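Local coordinates for cysteine hydrolase (Pseudomonas syringae pv. phaseolicola 1448A, PDB 3IRV), which probably acts as a hydrolase of the isochorismatase-like cysteine hydrolase family, its natural substrate not being established, at residues V14-N19 / K166-S171; V28-V33 / E103-L108; L70-R75 / V117-Y122; T147-C152 / D191-S196; L170-A175 / T208-V213. All blocks are in the same frame, centred on the assembly; numbering follows the deposited sequence.

Interaction 1 (V14-N19 / K166-S171)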
# COMPACT_ATOMS: atom_id res chain seq x y z
N VAL A 14 -5.30 -3.15 -17.79
CA VAL A 14 -5.87 -4.46 -17.47
C VAL A 14 -7.38 -4.34 -17.32
O VAL A 14 -7.88 -3.38 -16.75
CB VAL A 14 -5.22 -5.05 -16.18
CG1 VAL A 14 -5.99 -6.27 -15.71
CG2 VAL A 14 -3.77 -5.44 -16.43
N ARG A 15 -8.12 -5.32 -17.85
CA ARG A 15 -9.56 -5.39 -17.65
C ARG A 15 -9.88 -6.80 -17.18
O ARG A 15 -9.42 -7.78 -17.78
CB ARG A 15 -10.31 -5.14 -18.98
CG ARG A 15 -9.99 -3.83 -19.70
CD ARG A 15 -10.80 -2.68 -19.13
NE ARG A 15 -10.23 -1.39 -19.48
CZ ARG A 15 -10.21 -0.33 -18.69
NH1 ARG A 15 -10.75 -0.39 -17.47
NH2 ARG A 15 -9.64 0.80 -19.10
N TRP A 16 -10.68 -6.92 -16.12
CA TRP A 16 -11.03 -8.24 -15.63
C TRP A 16 -12.45 -8.61 -16.04
O TRP A 16 -13.38 -7.87 -15.73
CB TRP A 16 -10.94 -8.31 -14.11
CG TRP A 16 -9.62 -7.92 -13.51
CD1 TRP A 16 -9.41 -6.92 -12.64
CD2 TRP A 16 -8.35 -8.56 -13.71
NE1 TRP A 16 -8.10 -6.88 -12.25
CE2 TRP A 16 -7.42 -7.88 -12.90
CE3 TRP A 16 -7.92 -9.65 -14.49
CZ2 TRP A 16 -6.07 -8.23 -12.84
CZ3 TRP A 16 -6.58 -10.01 -14.43
CH2 TRP A 16 -5.67 -9.31 -13.61
N PRO A 17 -12.60 -9.79 -16.66
CA PRO A 17 -13.95 -10.22 -17.03
C PRO A 17 -14.73 -10.63 -15.78
O PRO A 17 -14.21 -11.35 -14.94
CB PRO A 17 -13.71 -11.39 -17.98
CG PRO A 17 -12.33 -11.89 -17.69
CD PRO A 17 -11.56 -10.76 -17.03
N ILE A 18 -15.96 -10.14 -15.65
CA ILE A 18 -16.76 -10.35 -14.45
C ILE A 18 -17.60 -11.64 -14.53
O ILE A 18 -18.46 -11.79 -15.41
CB ILE A 18 -17.65 -9.11 -14.15
CG1 ILE A 18 -16.78 -7.90 -13.77
CG2 ILE A 18 -18.67 -9.40 -13.07
CD1 ILE A 18 -16.62 -7.68 -12.29
N ASN A 19 -17.32 -12.56 -13.62
CA ASN A 19 -18.18 -13.71 -13.36
C ASN A 19 -18.87 -13.41 -12.04
O ASN A 19 -18.21 -13.42 -10.98
CB ASN A 19 -17.33 -14.97 -13.24
CG ASN A 19 -18.13 -16.21 -12.85
OD1 ASN A 19 -19.32 -16.15 -12.49
ND2 ASN A 19 -17.46 -17.35 -12.91
N LYS A 166 -8.05 -10.59 -8.50
CA LYS A 166 -8.23 -9.68 -9.61
C LYS A 166 -9.00 -8.47 -9.07
O LYS A 166 -10.20 -8.58 -8.70
CB LYS A 166 -9.00 -10.41 -10.72
CG LYS A 166 -8.30 -11.72 -11.14
CD LYS A 166 -9.12 -12.55 -12.12
CE LYS A 166 -8.31 -13.75 -12.59
NZ LYS A 166 -9.15 -14.86 -13.12
N VAL A 167 -8.33 -7.33 -8.98
CA VAL A 167 -8.92 -6.17 -8.29
C VAL A 167 -9.35 -5.10 -9.30
O VAL A 167 -8.60 -4.74 -10.21
CB VAL A 167 -7.92 -5.55 -7.29
CG1 VAL A 167 -8.59 -4.41 -6.49
CG2 VAL A 167 -7.41 -6.61 -6.32
N ILE A 168 -10.57 -4.59 -9.11
CA ILE A 168 -11.11 -3.48 -9.91
C ILE A 168 -11.37 -2.33 -8.95
O ILE A 168 -12.14 -2.49 -7.98
CB ILE A 168 -12.46 -3.84 -10.54
CG1 ILE A 168 -12.31 -5.06 -11.45
CG2 ILE A 168 -12.97 -2.64 -11.33
CD1 ILE A 168 -13.64 -5.60 -11.97
N ALA A 169 -10.70 -1.20 -9.18
CA ALA A 169 -10.95 0.02 -8.40
C ALA A 169 -11.85 0.94 -9.21
O ALA A 169 -11.62 1.17 -10.40
CB ALA A 169 -9.63 0.75 -8.06
N LEU A 170 -12.86 1.49 -8.55
CA LEU A 170 -13.81 2.39 -9.25
C LEU A 170 -13.33 3.85 -9.14
O LEU A 170 -13.27 4.43 -8.03
CB LEU A 170 -15.20 2.21 -8.65
CG LEU A 170 -15.76 0.79 -8.81
CD1 LEU A 170 -17.16 0.74 -8.22
CD2 LEU A 170 -15.75 0.36 -10.27
N SER A 171 -12.97 4.45 -10.28
CA SER A 171 -12.46 5.81 -10.31
C SER A 171 -13.41 6.86 -9.73
O SER A 171 -12.94 7.84 -9.12
CB SER A 171 -12.07 6.20 -11.74
OG SER A 171 -13.19 6.11 -12.57
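The indole of Trp16 is sandwiched: Lys166 CB sits over the middle of one face, 3.6 Å from the centroid of the five-membered ring of Trp16 and only 12° off its normal, a CH-pi contact, while Val14 CG1 lies against the opposite face, offset toward the rim. In the ring plane, at the edge that carries CD1 and NE1, stand the carbonyl oxygen of Val167 and CG1 of Ile168, the latter 3.6 Å from Trp16 CD1. NE1 of Trp16 donates to Val167 O at 3.0 Å. The bond is bent, with 133° at the hydrogen, and NE1 stands well above the carbonyl plane instead of on a lone pair. Lys166 turns its CG away from its own carbonyl carbon (chi1 -55°) and, in the conformer given, runs out extended, so that CG and CD pass along the six-membered ring near CE3 before the amine leaves for a weak, long ion pair with Asp140. Farther along, Ile18 CD1 meets Ile168 CD1 at 3.6 Å, the two side chains crossing at a slant. Asp86 of the second subunit packs on Val14 and Trp16. The loop ahead of strand 23-28 is thus laid against strand 166-170 near the dimer partner. The chemistry is largely apolar, with methylene and methyl groups around the indole; its one polar ring atom is satisfied by a strand carbonyl, which probably fixes how the ring is turned.

Interaction 2 (V28-V33 / E103-L108); sequences VDMQKV and EVIEAL
Bends at chi2 (-62°) and chi3 of Met30 fold its side chain back on itself, so that CB, CG and CE all lie around CD1 of Leu108; the closest of these approaches is Met30 CB to Leu108 CD1, 3.8 Å. Ile105 carries CG1 in the cramped place between its backbone N and carbonyl carbon (chi1 59°), which lays CG1 near Met30 O and leaves CG2 beside Lys32, 4.1 Å from Lys32 CG. The backbones meet through two hydrogen bonds around a single bridge of Gln31 with Val104: Ile105 N gives to Met30 O at 3.0 Å, and Lys32 N gives to Glu103 O at 2.9 Å. Both bonds are fairly straight, and CA-H...O contacts from Val104 and Gln31 reach the same two oxygens. Met30 is the centre of an inverse gamma turn, closed by a weak bond from Gln31 N to Asp29 O. The extended chain of Lys32 ends at a water that accepts from Lys32 NZ and donates to Val104 O at 2.6 Å, with a weaker link to Glu106. Gln31 ties its amide to Val102 O and to His72 N, binding the loop to strand 66-72. Leading through the N-cap Gln31 into helix 32-35, this loop lies at the C-terminal end of parallel strand 23-28, where alpha/beta folds commonly place their active sites; it holds Asp29, a probable catalytic residue.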
# COMPACT_ATOMS: atom_id res chain seq x y z
N VAL A 28 -15.47 0.13 1.40
CA VAL A 28 -14.47 0.41 2.42
C VAL A 28 -14.83 1.61 3.30
O VAL A 28 -14.87 2.75 2.81
CB VAL A 28 -13.09 0.66 1.77
CG1 VAL A 28 -12.02 0.86 2.86
CG2 VAL A 28 -12.74 -0.50 0.78
N ASP A 29 -15.10 1.33 4.58
CA ASP A 29 -15.14 2.34 5.64
C ASP A 29 -16.10 3.51 5.35
O ASP A 29 -15.79 4.67 5.64
CB ASP A 29 -13.72 2.86 5.92
CG ASP A 29 -12.84 1.79 6.56
OD1 ASP A 29 -13.36 0.69 6.84
OD2 ASP A 29 -11.63 2.06 6.74
N MET A 30 -17.28 3.19 4.81
CA MET A 30 -18.31 4.23 4.64
C MET A 30 -19.08 4.46 5.95
O MET A 30 -20.31 4.30 6.04
CB MET A 30 -19.18 3.97 3.40
CG MET A 30 -18.38 4.16 2.08
SD MET A 30 -17.70 5.83 1.79
CE MET A 30 -19.28 6.65 1.25
N GLN A 31 -18.31 4.90 6.95
CA GLN A 31 -18.76 5.06 8.32
C GLN A 31 -19.01 6.53 8.60
O GLN A 31 -18.41 7.43 7.95
CB GLN A 31 -17.68 4.55 9.28
CG GLN A 31 -17.44 3.04 9.19
CD GLN A 31 -16.15 2.64 9.83
OE1 GLN A 31 -15.12 2.57 9.16
NE2 GLN A 31 -16.17 2.41 11.16
N LYS A 32 -19.88 6.81 9.59
CA LYS A 32 -20.21 8.22 9.89
C LYS A 32 -18.98 9.09 10.23
O LYS A 32 -18.92 10.27 9.89
CB LYS A 32 -21.24 8.29 11.02
CG LYS A 32 -22.54 7.63 10.63
CD LYS A 32 -23.49 7.51 11.81
CE LYS A 32 -24.90 7.30 11.31
NZ LYS A 32 -25.81 6.70 12.33
N VAL A 33 -17.99 8.49 10.90
CA VAL A 33 -16.78 9.19 11.29
C VAL A 33 -15.99 9.78 10.07
O VAL A 33 -15.32 10.82 10.21
CB VAL A 33 -15.90 8.26 12.18
CG1 VAL A 33 -15.41 7.06 11.38
CG2 VAL A 33 -14.75 9.03 12.85
N GLU A 103 -20.58 3.50 12.90
CA GLU A 103 -21.62 2.82 12.11
C GLU A 103 -21.60 3.27 10.65
O GLU A 103 -21.30 4.43 10.34
CB GLU A 103 -23.01 3.10 12.71
CG GLU A 103 -23.16 2.68 14.18
CD GLU A 103 -23.03 1.16 14.41
OE1 GLU A 103 -23.29 0.35 13.47
OE2 GLU A 103 -22.65 0.76 15.55
N VAL A 104 -21.93 2.34 9.75
CA VAL A 104 -22.10 2.66 8.33
C VAL A 104 -23.23 3.68 8.13
O VAL A 104 -24.27 3.61 8.81
CB VAL A 104 -22.39 1.38 7.50
CG1 VAL A 104 -22.72 1.72 6.03
CG2 VAL A 104 -21.17 0.41 7.59
N ILE A 105 -23.02 4.64 7.24
CA ILE A 105 -24.04 5.64 6.97
C ILE A 105 -25.36 5.03 6.50
O ILE A 105 -25.40 4.04 5.76
CB ILE A 105 -23.56 6.71 5.95
CG1 ILE A 105 -23.15 6.07 4.61
CG2 ILE A 105 -22.39 7.48 6.52
CD1 ILE A 105 -22.84 7.17 3.54
N GLU A 106 -26.46 5.68 6.92
CA GLU A 106 -27.80 5.17 6.61
C GLU A 106 -28.05 5.10 5.10
O GLU A 106 -28.75 4.19 4.63
CB GLU A 106 -28.87 6.00 7.31
CG GLU A 106 -30.24 5.29 7.44
CD GLU A 106 -30.16 3.93 8.16
OE1 GLU A 106 -29.46 3.82 9.20
OE2 GLU A 106 -30.82 2.98 7.70
N ALA A 107 -27.47 6.02 4.34
CA ALA A 107 -27.63 6.01 2.88
C ALA A 107 -27.11 4.74 2.24
O ALA A 107 -27.53 4.40 1.10
CB ALA A 107 -26.96 7.24 2.26
N LEU A 108 -26.23 4.02 2.96
CA LEU A 108 -25.67 2.77 2.46
C LEU A 108 -25.93 1.61 3.42
O LEU A 108 -25.19 0.64 3.44
CB LEU A 108 -24.15 2.92 2.19
CG LEU A 108 -23.73 3.94 1.13
CD1 LEU A 108 -22.21 3.99 1.13
CD2 LEU A 108 -24.27 3.53 -0.24
O HOH W 1 -26.24 4.47 10.31

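Interaction 3 (L70-R75 / V117-Y122); sequences LRHIVR and VDKLFY
Arg71 and Asp118, side by side and pointing the same way, form the salt bridge of the contact. NE of Arg71 meets OD1 of Asp118 at 2.8 Å and NH2 reaches OD2 at 3.0 Å, a side-on, two-nitrogen grip with the flat groups nearly coplanar (24° apart). Ile73 CD1 lies against one guanidinium face, toward its rim, and Arg97 is a second partner of Asp118 OD2. Backbone bonds of 2.9 to 3.0 Å pair the strands: Arg71 N to Val117 O, Lys119 N to Arg71 O and Ile73 N to Lys119 O. Among the other polar contacts, His72, its CG anti to the backbone N (chi1 -166°), gives a weak bond from NE2 to Leu120 O at 2.9 Å, while Phe121 O sits over the middle of its ring. Lys119 NZ donates to Phe121 O and Tyr122 O, each at 3.0 Å, and pairs with Asp29, so three oxygens surround the buried NZ. Apolar packing is slighter, led by Leu70 CD2 on Val117 CB at 3.8 Å. Strands 66-72 and 115-119 are parallel neighbours in the central sheet of this isochorismatase-like alpha/beta fold; Asp29, Lys119 and Cys152 together match the Asp-Lys-Cys catalytic triad known in the family, a role inferred here.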
# COMPACT_ATOMS: atom_id res chain seq x y z
N LEU A 70 -16.54 -3.00 4.90
CA LEU A 70 -15.47 -2.97 5.89
C LEU A 70 -15.77 -1.82 6.86
O LEU A 70 -16.26 -0.75 6.43
CB LEU A 70 -14.12 -2.66 5.24
CG LEU A 70 -13.70 -3.66 4.16
CD1 LEU A 70 -12.31 -3.29 3.68
CD2 LEU A 70 -13.75 -5.10 4.68
N ARG A 71 -15.48 -2.04 8.14
CA ARG A 71 -15.56 -0.96 9.13
C ARG A 71 -14.27 -0.93 9.92
O ARG A 71 -13.80 -1.99 10.37
CB ARG A 71 -16.72 -1.19 10.10
CG ARG A 71 -18.09 -1.32 9.41
CD ARG A 71 -19.25 -1.40 10.43
NE ARG A 71 -19.03 -2.50 11.39
CZ ARG A 71 -19.87 -2.81 12.37
NH1 ARG A 71 -20.98 -2.11 12.53
NH2 ARG A 71 -19.59 -3.82 13.20
N HIS A 72 -13.71 0.27 10.10
CA HIS A 72 -12.54 0.42 10.93
C HIS A 72 -13.03 0.66 12.36
O HIS A 72 -13.63 1.71 12.64
CB HIS A 72 -11.69 1.59 10.44
CG HIS A 72 -10.31 1.63 11.03
ND1 HIS A 72 -9.34 2.52 10.60
CD2 HIS A 72 -9.73 0.88 11.99
CE1 HIS A 72 -8.23 2.31 11.28
NE2 HIS A 72 -8.44 1.32 12.13
N ILE A 73 -12.82 -0.32 13.22
CA ILE A 73 -13.37 -0.31 14.58
C ILE A 73 -12.33 -0.96 15.51
O ILE A 73 -11.78 -2.04 15.19
CB ILE A 73 -14.67 -1.12 14.65
CG1 ILE A 73 -15.79 -0.47 13.82
CG2 ILE A 73 -15.16 -1.22 16.12
CD1 ILE A 73 -17.13 -1.18 13.93
N VAL A 74 -12.09 -0.31 16.66
CA VAL A 74 -11.19 -0.85 17.70
C VAL A 74 -11.96 -0.98 19.02
O VAL A 74 -13.07 -0.45 19.15
CB VAL A 74 -9.93 0.01 17.88
CG1 VAL A 74 -9.17 0.17 16.54
CG2 VAL A 74 -10.32 1.41 18.42
N ARG A 75 -11.38 -1.69 20.00
CA ARG A 75 -12.12 -2.00 21.22
C ARG A 75 -12.41 -0.74 22.02
O ARG A 75 -13.50 -0.62 22.61
CB ARG A 75 -11.34 -3.00 22.06
CG ARG A 75 -11.47 -4.44 21.55
CD ARG A 75 -10.25 -5.30 21.92
NE ARG A 75 -10.40 -6.67 21.41
CZ ARG A 75 -10.13 -7.04 20.16
NH1 ARG A 75 -9.69 -6.16 19.28
NH2 ARG A 75 -10.32 -8.32 19.78
N VAL A 117 -17.32 -6.85 7.73
CA VAL A 117 -16.01 -7.29 8.22
C VAL A 117 -15.35 -6.11 8.92
O VAL A 117 -15.21 -5.04 8.32
CB VAL A 117 -15.10 -7.80 7.03
CG1 VAL A 117 -13.65 -7.95 7.46
CG2 VAL A 117 -15.67 -9.13 6.45
N ASP A 118 -14.97 -6.32 10.18
CA ASP A 118 -14.35 -5.25 10.97
C ASP A 118 -12.83 -5.39 10.95
O ASP A 118 -12.30 -6.49 10.85
CB ASP A 118 -14.86 -5.26 12.42
CG ASP A 118 -16.35 -4.90 12.53
OD1 ASP A 118 -16.92 -4.33 11.58
OD2 ASP A 118 -16.95 -5.21 13.57
N LYS A 119 -12.13 -4.26 11.05
CA LYS A 119 -10.67 -4.27 10.97
C LYS A 119 -10.07 -3.25 11.91
O LYS A 119 -10.71 -2.24 12.19
CB LYS A 119 -10.22 -3.98 9.53
CG LYS A 119 -10.65 -2.58 9.00
CD LYS A 119 -10.35 -2.48 7.49
CE LYS A 119 -10.82 -1.15 6.89
NZ LYS A 119 -9.92 -0.01 7.26
N LEU A 120 -8.86 -3.52 12.38
CA LEU A 120 -8.20 -2.68 13.37
C LEU A 120 -7.33 -1.58 12.77
O LEU A 120 -6.89 -0.67 13.50
CB LEU A 120 -7.31 -3.53 14.30
CG LEU A 120 -7.99 -4.62 15.13
CD1 LEU A 120 -6.89 -5.44 15.88
CD2 LEU A 120 -9.00 -4.02 16.09
N PHE A 121 -6.99 -1.69 11.48
CA PHE A 121 -6.03 -0.78 10.88
C PHE A 121 -6.57 -0.41 9.50
O PHE A 121 -7.79 -0.25 9.34
CB PHE A 121 -4.66 -1.49 10.82
CG PHE A 121 -3.49 -0.62 11.19
CD1 PHE A 121 -2.43 -1.16 11.95
CD2 PHE A 121 -3.42 0.71 10.82
CE1 PHE A 121 -1.31 -0.37 12.29
CE2 PHE A 121 -2.29 1.49 11.16
CZ PHE A 121 -1.26 0.95 11.90
N TYR A 122 -5.70 -0.26 8.51
CA TYR A 122 -6.17 0.22 7.20
C TYR A 122 -6.60 -0.89 6.25
O TYR A 122 -7.62 -0.76 5.54
CB TYR A 122 -5.11 1.09 6.51
CG TYR A 122 -4.57 2.20 7.37
CD1 TYR A 122 -5.43 3.07 8.06
CD2 TYR A 122 -3.20 2.36 7.51
CE1 TYR A 122 -4.91 4.10 8.85
CE2 TYR A 122 -2.66 3.39 8.30
CZ TYR A 122 -3.52 4.24 8.97
OH TYR A 122 -2.96 5.25 9.72

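Interaction 4 (T147-C152 / D191-S196)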
# COMPACT_ATOMS: atom_id res chain seq x y z
N THR A 147 -13.61 4.82 1.12
CA THR A 147 -12.67 5.88 1.50
C THR A 147 -11.68 5.27 2.54
O THR A 147 -12.06 4.32 3.23
CB THR A 147 -13.47 7.12 2.09
OG1 THR A 147 -12.66 8.31 2.07
CG2 THR A 147 -13.93 6.86 3.54
N VAL A 148 -10.43 5.76 2.67
CA VAL A 148 -9.81 6.82 1.87
C VAL A 148 -9.02 6.19 0.71
O VAL A 148 -8.31 5.19 0.89
CB VAL A 148 -8.90 7.71 2.78
CG1 VAL A 148 -8.26 8.84 1.99
CG2 VAL A 148 -9.71 8.27 3.96
N THR A 149 -9.14 6.79 -0.48
CA THR A 149 -8.60 6.19 -1.70
C THR A 149 -7.21 5.61 -1.53
O THR A 149 -6.99 4.44 -1.86
CB THR A 149 -8.58 7.20 -2.87
OG1 THR A 149 -9.91 7.72 -3.04
CG2 THR A 149 -8.11 6.53 -4.16
N ASN A 150 -6.29 6.42 -1.03
CA ASN A 150 -4.87 6.04 -1.01
C ASN A 150 -4.48 5.30 0.27
O ASN A 150 -3.34 4.83 0.40
CB ASN A 150 -3.98 7.26 -1.15
CG ASN A 150 -4.17 8.24 -0.02
OD1 ASN A 150 -5.32 8.61 0.31
ND2 ASN A 150 -3.07 8.69 0.57
N VAL A 151 -5.42 5.21 1.22
CA VAL A 151 -5.08 4.66 2.51
C VAL A 151 -5.80 3.32 2.66
O VAL A 151 -5.26 2.31 2.21
CB VAL A 151 -5.37 5.63 3.67
CG1 VAL A 151 -4.78 5.06 4.97
CG2 VAL A 151 -4.74 7.02 3.40
N CYS A 152 -7.00 3.29 3.23
CA CYS A 152 -7.68 1.99 3.39
C CYS A 152 -8.07 1.34 2.06
O CYS A 152 -7.96 0.12 1.93
CB CYS A 152 -8.91 2.13 4.24
SG CYS A 152 -8.46 2.66 5.91
N ASP A 191 -4.96 15.64 -6.21
CA ASP A 191 -3.64 15.11 -6.53
C ASP A 191 -3.47 13.69 -5.99
O ASP A 191 -2.95 12.81 -6.68
CB ASP A 191 -2.58 16.04 -6.02
CG ASP A 191 -2.37 17.23 -6.96
OD1 ASP A 191 -2.92 17.23 -8.08
OD2 ASP A 191 -1.64 18.15 -6.59
N VAL A 192 -3.92 13.47 -4.75
CA VAL A 192 -3.92 12.12 -4.17
C VAL A 192 -4.65 11.16 -5.09
O VAL A 192 -4.12 10.09 -5.41
CB VAL A 192 -4.57 12.11 -2.77
CG1 VAL A 192 -4.71 10.68 -2.26
CG2 VAL A 192 -3.71 12.89 -1.79
N GLN A 193 -5.85 11.54 -5.50
CA GLN A 193 -6.69 10.71 -6.36
C GLN A 193 -6.03 10.38 -7.70
O GLN A 193 -6.03 9.21 -8.11
CB GLN A 193 -8.05 11.38 -6.56
CG GLN A 193 -9.10 10.47 -7.26
CD GLN A 193 -9.81 9.53 -6.30
OE1 GLN A 193 -9.48 9.46 -5.12
NE2 GLN A 193 -10.78 8.75 -6.83
N ARG A 194 -5.49 11.41 -8.37
CA ARG A 194 -4.79 11.27 -9.65
C ARG A 194 -3.64 10.27 -9.52
O ARG A 194 -3.50 9.34 -10.32
CB ARG A 194 -4.23 12.65 -10.07
CG ARG A 194 -3.32 12.66 -11.28
CD ARG A 194 -3.13 14.08 -11.80
NE ARG A 194 -2.49 14.96 -10.82
CZ ARG A 194 -1.18 15.19 -10.74
NH1 ARG A 194 -0.32 14.61 -11.59
NH2 ARG A 194 -0.72 16.02 -9.81
N ILE A 195 -2.82 10.45 -8.50
CA ILE A 195 -1.66 9.58 -8.31
C ILE A 195 -2.09 8.15 -7.94
O ILE A 195 -1.55 7.20 -8.47
CB ILE A 195 -0.66 10.16 -7.26
CG1 ILE A 195 0.30 11.16 -7.92
CG2 ILE A 195 0.30 9.06 -6.77
CD1 ILE A 195 -0.30 12.34 -8.58
N SER A 196 -3.09 8.02 -7.07
CA SER A 196 -3.55 6.70 -6.64
C SER A 196 -4.14 5.89 -7.80
O SER A 196 -3.78 4.73 -8.01
CB SER A 196 -4.60 6.84 -5.54
OG SER A 196 -5.04 5.56 -5.12
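Thr149 and Gln193 cross at about a right angle, hydroxyl to amide oxygen: Thr149 OG1 donates to Gln193 OE1 at 2.7 Å, in the plane of the amide carbonyl and on a lone pair. Gln193 gets there by setting CG anti to its backbone N and then bending at chi2 (83°), which swings the amide round to the threonine, while its NE2 goes to Asn174 O and to a bound glycerol. The methyl of the same threonine turns to the next helical turn and packs near Ser196, whose hydroxyl, in the conformer given, bonds Glu154. Asn150 stands crosswise to Val192, again near a right angle, and its amide carbon CG rests on Val192 CG1 at 3.4 Å. The amide nitrogen of Asn150 is held by Tyr179, and its backbone carbonyl by Arg158 of the second subunit. A cis peptide precedes Val148, the N-cap residue, and the first turn of helix 149-162 is a wider, pi-type one. Helix 189-204 packs against the opening of the helix that carries Cys152. A cis peptide just ahead of the cysteine-bearing helix is a recognised feature of the isochorismatase-like cysteine hydrolases, where Cys152 would be the nucleophile.

Interaction 5 (L170-A175 / T208-V213); sequences LSDANA and TTTAEV
OD1 of Asp172 is gripped twice by Thr210: the backbone N donates to it at 2.8 Å with 165° at the hydrogen, on the syn side, and Thr210 OG1 donates at 2.8 Å from above the carboxylate plane. The CG of Asp172 lies between its own backbone N and carbonyl carbon (chi1 64°), which carries the carboxylate across to the start of helix 210-220. Its other oxygen, OD2, takes a water at 2.6 Å that in turn accepts from Ala211 N, so the acid serves two amides of the first turn and its negative charge would suit the positive end of the helix dipole. On the strand side Ser171 N donates to Thr208 O at 2.9 Å. Leu170 crosses Thr210 at about a right angle and reaches Val213 CG1 with CD2, at 3.9 Å. Ala173 N closes the type I turn on Leu170 O, and Asn174 ND2 reaches the same oxygen from the opposite face. The contact joins the end of strand 166-170 to strand 206-208 and helix 210-220; Leu56 of helix 50-62 packs on Leu170 and Val213, and Ile143 of strand 141-147 touches both.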
# COMPACT_ATOMS: atom_id res chain seq x y z
N LEU A 170 -12.86 1.49 -8.55
CA LEU A 170 -13.81 2.39 -9.25
C LEU A 170 -13.33 3.85 -9.14
O LEU A 170 -13.27 4.43 -8.03
CB LEU A 170 -15.20 2.21 -8.65
CG LEU A 170 -15.76 0.79 -8.81
CD1 LEU A 170 -17.16 0.74 -8.22
CD2 LEU A 170 -15.75 0.36 -10.27
N SER A 171 -12.97 4.45 -10.28
CA SER A 171 -12.46 5.81 -10.31
C SER A 171 -13.41 6.86 -9.73
O SER A 171 -12.94 7.84 -9.12
CB SER A 171 -12.07 6.20 -11.74
OG SER A 171 -13.19 6.11 -12.57
N ASP A 172 -14.72 6.64 -9.85
CA ASP A 172 -15.68 7.64 -9.39
C ASP A 172 -16.37 7.23 -8.08
O ASP A 172 -17.37 7.84 -7.67
CB ASP A 172 -16.70 7.94 -10.50
CG ASP A 172 -17.55 6.73 -10.86
OD1 ASP A 172 -17.12 5.56 -10.69
OD2 ASP A 172 -18.69 6.94 -11.33
N ALA A 173 -15.83 6.21 -7.41
CA ALA A 173 -16.45 5.73 -6.18
C ALA A 173 -15.44 5.45 -5.07
O ALA A 173 -15.71 4.67 -4.16
CB ALA A 173 -17.36 4.53 -6.43
N ASN A 174 -14.29 6.12 -5.13
CA ASN A 174 -13.29 6.11 -4.06
C ASN A 174 -12.98 7.56 -3.77
O ASN A 174 -12.68 8.32 -4.69
CB ASN A 174 -12.02 5.36 -4.50
CG ASN A 174 -12.18 3.83 -4.45
OD1 ASN A 174 -12.04 3.23 -3.39
ND2 ASN A 174 -12.53 3.22 -5.59
N ALA A 175 -13.03 7.92 -2.49
CA ALA A 175 -12.88 9.32 -2.07
C ALA A 175 -11.56 9.57 -1.35
O ALA A 175 -11.26 8.87 -0.38
CB ALA A 175 -14.03 9.69 -1.12
N THR A 208 -11.84 1.37 -13.45
CA THR A 208 -12.94 1.68 -14.36
C THR A 208 -14.00 2.46 -13.60
O THR A 208 -13.81 2.73 -12.41
CB THR A 208 -13.54 0.40 -15.02
OG1 THR A 208 -14.42 0.77 -16.09
CG2 THR A 208 -14.30 -0.44 -14.01
N THR A 209 -15.07 2.85 -14.28
CA THR A 209 -16.14 3.60 -13.62
C THR A 209 -17.20 2.68 -13.03
O THR A 209 -17.38 1.52 -13.47
CB THR A 209 -16.87 4.57 -14.58
OG1 THR A 209 -17.47 3.81 -15.63
CG2 THR A 209 -15.87 5.57 -15.16
N THR A 210 -17.93 3.22 -12.05
CA THR A 210 -19.06 2.50 -11.48
C THR A 210 -20.05 2.06 -12.55
O THR A 210 -20.47 0.90 -12.58
CB THR A 210 -19.79 3.36 -10.43
OG1 THR A 210 -18.85 3.74 -9.43
CG2 THR A 210 -20.91 2.58 -9.76
N ALA A 211 -20.38 2.99 -13.46
CA ALA A 211 -21.36 2.70 -14.52
C ALA A 211 -20.91 1.54 -15.39
O ALA A 211 -21.69 0.65 -15.71
CB ALA A 211 -21.64 3.93 -15.38
N GLU A 212 -19.63 1.53 -15.77
CA GLU A 212 -19.15 0.42 -16.61
C GLU A 212 -19.12 -0.89 -15.87
O GLU A 212 -19.47 -1.93 -16.44
CB GLU A 212 -17.80 0.69 -17.30
CG GLU A 212 -17.04 -0.60 -17.79
CD GLU A 212 -17.81 -1.54 -18.78
OE1 GLU A 212 -18.90 -1.21 -19.33
OE2 GLU A 212 -17.30 -2.66 -19.01
N VAL A 213 -18.74 -0.89 -14.60
CA VAL A 213 -18.78 -2.15 -13.86
C VAL A 213 -20.21 -2.71 -13.67
O VAL A 213 -20.43 -3.92 -13.74
CB VAL A 213 -17.95 -2.08 -12.55
CG1 VAL A 213 -18.79 -1.76 -11.34
CG2 VAL A 213 -17.15 -3.38 -12.35
O HOH W 2 -20.11 5.84 -13.19

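Interactions 2, 3 and 4 converge on the probable active site: Asp29 OD2 is 2.7 Å from Lys119 NZ, a salt bridge, and 3.3 Å from Cys152 SG, each interaction supplying one member of the presumed triad. Gln31 OE1 to His72 N, 2.9 Å, is a second tie between interactions 2 and 3. Interactions 1 and 5 share Leu170 and Ser171 and lie toward the other edge of the sheet, on strands 166-170 and 206-208; the centres of interactions 1 and 3 are about 25 Å apart. Interaction 4 bridges toward interaction 5, with Gln193 NE2 2.9 Å from Asn174 O, beside a bound glycerol that also meets Ser171. Interactions 1, 3, 4 and, through Ser171, 5 touch the second subunit.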